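Local coordinates for TRAP solute Binding Protein (Uncultured marine bacterium, PDB 5I7I), which probably serves as the solute-binding protein of a TRAP transport system, capturing aromatic acids such as 3-hydroxybenzoate for uptake, at residues M205-W209 with G232-T236. Sequence-based numbering, arbitrary orientation.
With 3HB (3-hydroxybenzoic acid), chain C.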
ATOM      1  N   MET A 205      -7.196 -13.002   5.316  1.00  7.70           N
ATOM      2  CA  MET A 205      -6.624 -12.000   4.429  1.00  7.66           C
ATOM      3  C   MET A 205      -5.289 -11.555   4.984  1.00  8.89           C
ATOM      4  O   MET A 205      -4.982 -11.738   6.169  1.00  7.22           O
ATOM      5  CB  MET A 205      -7.517 -10.764   4.267  1.00  7.43           C
ATOM      6  CG  MET A 205      -7.658  -9.910   5.523  1.00  8.36           C
ATOM      7  SD  MET A 205      -8.787 -10.584   6.722  1.00  9.52           S
ATOM      8  CE  MET A 205      -8.762  -9.233   7.904  1.00 12.11           C
ATOM      9  N   VAL A 206      -4.528 -10.897   4.119  1.00  6.38           N
ATOM     10  CA  VAL A 206      -3.417 -10.065   4.557  1.00  6.02           C
ATOM     11  C   VAL A 206      -3.795  -8.599   4.413  1.00  6.14           C
ATOM     12  O   VAL A 206      -4.398  -8.190   3.410  1.00  6.60           O
ATOM     13  CB  VAL A 206      -2.079 -10.386   3.865  1.00  6.29           C
ATOM     14  CG1 VAL A 206      -1.579 -11.727   4.293  1.00  7.03           C
ATOM     15  CG2 VAL A 206      -2.191 -10.276   2.378  1.00  6.82           C
ATOM     16  N   VAL A 207      -3.494  -7.836   5.462  1.00  5.14           N
ATOM     17  CA  VAL A 207      -3.541  -6.377   5.512  1.00  5.99           C
ATOM     18  C   VAL A 207      -2.664  -5.956   6.677  1.00  4.27           C
ATOM     19  O   VAL A 207      -2.479  -6.729   7.626  1.00  5.95           O
ATOM     20  CB  VAL A 207      -4.948  -5.803   5.782  1.00  6.61           C
ATOM     21  CG1 VAL A 207      -5.761  -5.674   4.510  1.00  7.04           C
ATOM     22  CG2 VAL A 207      -5.716  -6.624   6.807  1.00  6.76           C
ATOM     23  N   PRO A 208      -2.160  -4.735   6.685  1.00  5.54           N
ATOM     24  CA  PRO A 208      -1.606  -4.183   7.919  1.00  5.53           C
ATOM     25  C   PRO A 208      -2.733  -3.922   8.905  1.00  5.31           C
ATOM     26  O   PRO A 208      -3.913  -3.966   8.569  1.00  7.00           O
ATOM     27  CB  PRO A 208      -0.949  -2.882   7.456  1.00  5.60           C
ATOM     28  CG  PRO A 208      -1.842  -2.443   6.324  1.00  7.33           C
ATOM     29  CD  PRO A 208      -2.301  -3.703   5.635  1.00  6.14           C
ATOM     30  N   TRP A 209      -2.370  -3.641  10.151  1.00  5.72           N
ATOM     31  CA  TRP A 209      -3.400  -3.345  11.147  1.00  7.06           C
ATOM     32  C   TRP A 209      -4.209  -2.110  10.769  1.00  7.69           C
ATOM     33  O   TRP A 209      -5.405  -2.050  11.055  1.00  7.07           O
ATOM     34  CB  TRP A 209      -2.767  -3.102  12.507  1.00  6.03           C
ATOM     35  CG  TRP A 209      -2.046  -4.217  13.167  1.00  5.81           C
ATOM     36  CD1 TRP A 209      -0.706  -4.269  13.444  1.00  7.62           C
ATOM     37  CD2 TRP A 209      -2.611  -5.411  13.719  1.00  7.52           C
ATOM     38  NE1 TRP A 209      -0.406  -5.416  14.120  1.00  7.22           N
ATOM     39  CE2 TRP A 209      -1.556  -6.135  14.308  1.00  7.56           C
ATOM     40  CE3 TRP A 209      -3.905  -5.929  13.795  1.00  7.03           C
ATOM     41  CZ2 TRP A 209      -1.756  -7.345  14.952  1.00  8.93           C
ATOM     42  CZ3 TRP A 209      -4.100  -7.120  14.440  1.00  7.02           C
ATOM     43  CH2 TRP A 209      -3.029  -7.821  15.016  1.00  8.52           C
ATOM     44  N   GLY A 232       9.480  -7.428   7.264  1.00  8.58           N
ATOM     45  CA  GLY A 232       8.128  -7.905   7.409  1.00  6.78           C
ATOM     46  C   GLY A 232       7.680  -8.710   6.208  1.00  6.27           C
ATOM     47  O   GLY A 232       8.391  -8.878   5.220  1.00  7.15           O
ATOM     48  N   LEU A 233       6.468  -9.252   6.315  1.00  7.12           N
ATOM     49  CA  LEU A 233       5.988 -10.220   5.336  1.00  6.95           C
ATOM     50  C   LEU A 233       5.942  -9.629   3.938  1.00  5.90           C
ATOM     51  O   LEU A 233       6.444 -10.236   2.988  1.00  7.20           O
ATOM     52  CB  LEU A 233       4.602 -10.698   5.763  1.00  8.98           C
ATOM     53  CG  LEU A 233       4.001 -11.837   4.967  1.00 13.78           C
ATOM     54  CD1 LEU A 233       4.839 -13.108   5.195  1.00 16.97           C
ATOM     55  CD2 LEU A 233       2.538 -12.043   5.378  1.00 14.06           C
ATOM     56  N   TYR A 234       5.352  -8.448   3.795  1.00  6.74           N
ATOM     57  CA  TYR A 234       5.193  -7.787   2.509  1.00  5.45           C
ATOM     58  C   TYR A 234       4.676  -6.391   2.799  1.00  6.21           C
ATOM     59  O   TYR A 234       4.186  -6.100   3.901  1.00  5.95           O
ATOM     60  CB  TYR A 234       4.174  -8.513   1.600  1.00  6.14           C
ATOM     61  CG  TYR A 234       2.760  -8.182   2.040  1.00  6.21           C
ATOM     62  CD1 TYR A 234       2.183  -8.818   3.122  1.00  6.89           C
ATOM     63  CD2 TYR A 234       2.029  -7.169   1.412  1.00  6.44           C
ATOM     64  CE1 TYR A 234       0.919  -8.468   3.572  1.00  7.63           C
ATOM     65  CE2 TYR A 234       0.750  -6.807   1.875  1.00  6.07           C
ATOM     66  CZ  TYR A 234       0.209  -7.458   2.950  1.00  8.09           C
ATOM     67  OH  TYR A 234      -1.023  -7.108   3.468  1.00  7.57           O
ATOM     68  N   THR A 235       4.763  -5.540   1.784  1.00  6.04           N
ATOM     69  CA  THR A 235       3.970  -4.326   1.751  1.00  6.01           C
ATOM     70  C   THR A 235       3.489  -4.142   0.327  1.00  4.71           C
ATOM     71  O   THR A 235       3.880  -4.885  -0.582  1.00  6.10           O
ATOM     72  CB  THR A 235       4.761  -3.102   2.233  1.00  5.75           C
ATOM     73  OG1 THR A 235       3.861  -2.021   2.397  1.00  6.63           O
ATOM     74  CG2 THR A 235       5.816  -2.680   1.228  1.00  7.32           C
ATOM     75  N   THR A 236       2.627  -3.147   0.127  1.00  5.68           N
ATOM     76  CA  THR A 236       2.177  -2.833  -1.226  1.00  7.10           C
ATOM     77  C   THR A 236       2.190  -1.318  -1.441  1.00  6.84           C
ATOM     78  O   THR A 236       1.795  -0.558  -0.541  1.00  7.53           O
ATOM     79  CB  THR A 236       0.811  -3.471  -1.563  1.00  7.68           C
ATOM     80  OG1 THR A 236       0.603  -3.539  -2.975  1.00  8.90           O
ATOM     81  CG2 THR A 236      -0.347  -2.715  -0.910  1.00  7.82           C
TER
HETATM   82  C1' 3HB C 401      -5.101  -3.202   0.955  1.00  6.71           C
HETATM   83  O1' 3HB C 401      -4.579  -4.227   1.464  1.00  6.21           O
HETATM   84  O2' 3HB C 401      -5.747  -3.290  -0.121  1.00  6.74           O
HETATM   85  C1  3HB C 401      -5.016  -1.857   1.665  1.00  5.35           C
HETATM   86  C2  3HB C 401      -4.175  -1.722   2.767  1.00  6.65           C
HETATM   87  C3  3HB C 401      -4.091  -0.520   3.426  1.00  6.31           C
HETATM   88  C4  3HB C 401      -4.853   0.544   3.023  1.00  5.94           C
HETATM   89  C5  3HB C 401      -5.692   0.414   1.919  1.00  6.92           C
HETATM   90  C6  3HB C 401      -5.781  -0.784   1.240  1.00  6.66           C
HETATM   91  O3  3HB C 401      -3.251  -0.408   4.510  1.00  7.59           O
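Val206 packs against the outer part of the Tyr234 ring, its CB lying 3.6 Å from Tyr234 CE1 and its CG2 3.7 Å from Tyr234 CZ. The phenol comes obliquely onto the valine, and its hydroxyl reaches the backbone beyond, with Tyr234 OH 3.3 Å from Val206 C. Val207 N sits near the ring plane at this edge, but the angle is too poor for a hydrogen bond, and none joins the two segments. Tyr234 holds CG between its backbone N and carbonyl carbon (chi1 78°), which aims the ring at the strand. These residues bring the end of strand 204-207, in the six-stranded mixed sheet of this family 7 solute-binding protein, against the loop leading to strand 237-243; Ile174, Met177 and the His144 ring also meet the tyrosine. Were Tyr234 replaced by alanine, Val206 would probably face a gap and a ring contact of His144 would be lost. Packing is looser at the flanks: Val206 CG1 stands 4.3 Å from Leu233 CD2, and Pro208 CD is 4.2 Å from Tyr234 OH. Pro208 also meets the bound ligand, its CG 3.1 Å from O3 of 3-hydroxybenzoate, while Val207 CG1 lies 3.6 Å from the ligand's carboxyl O1'.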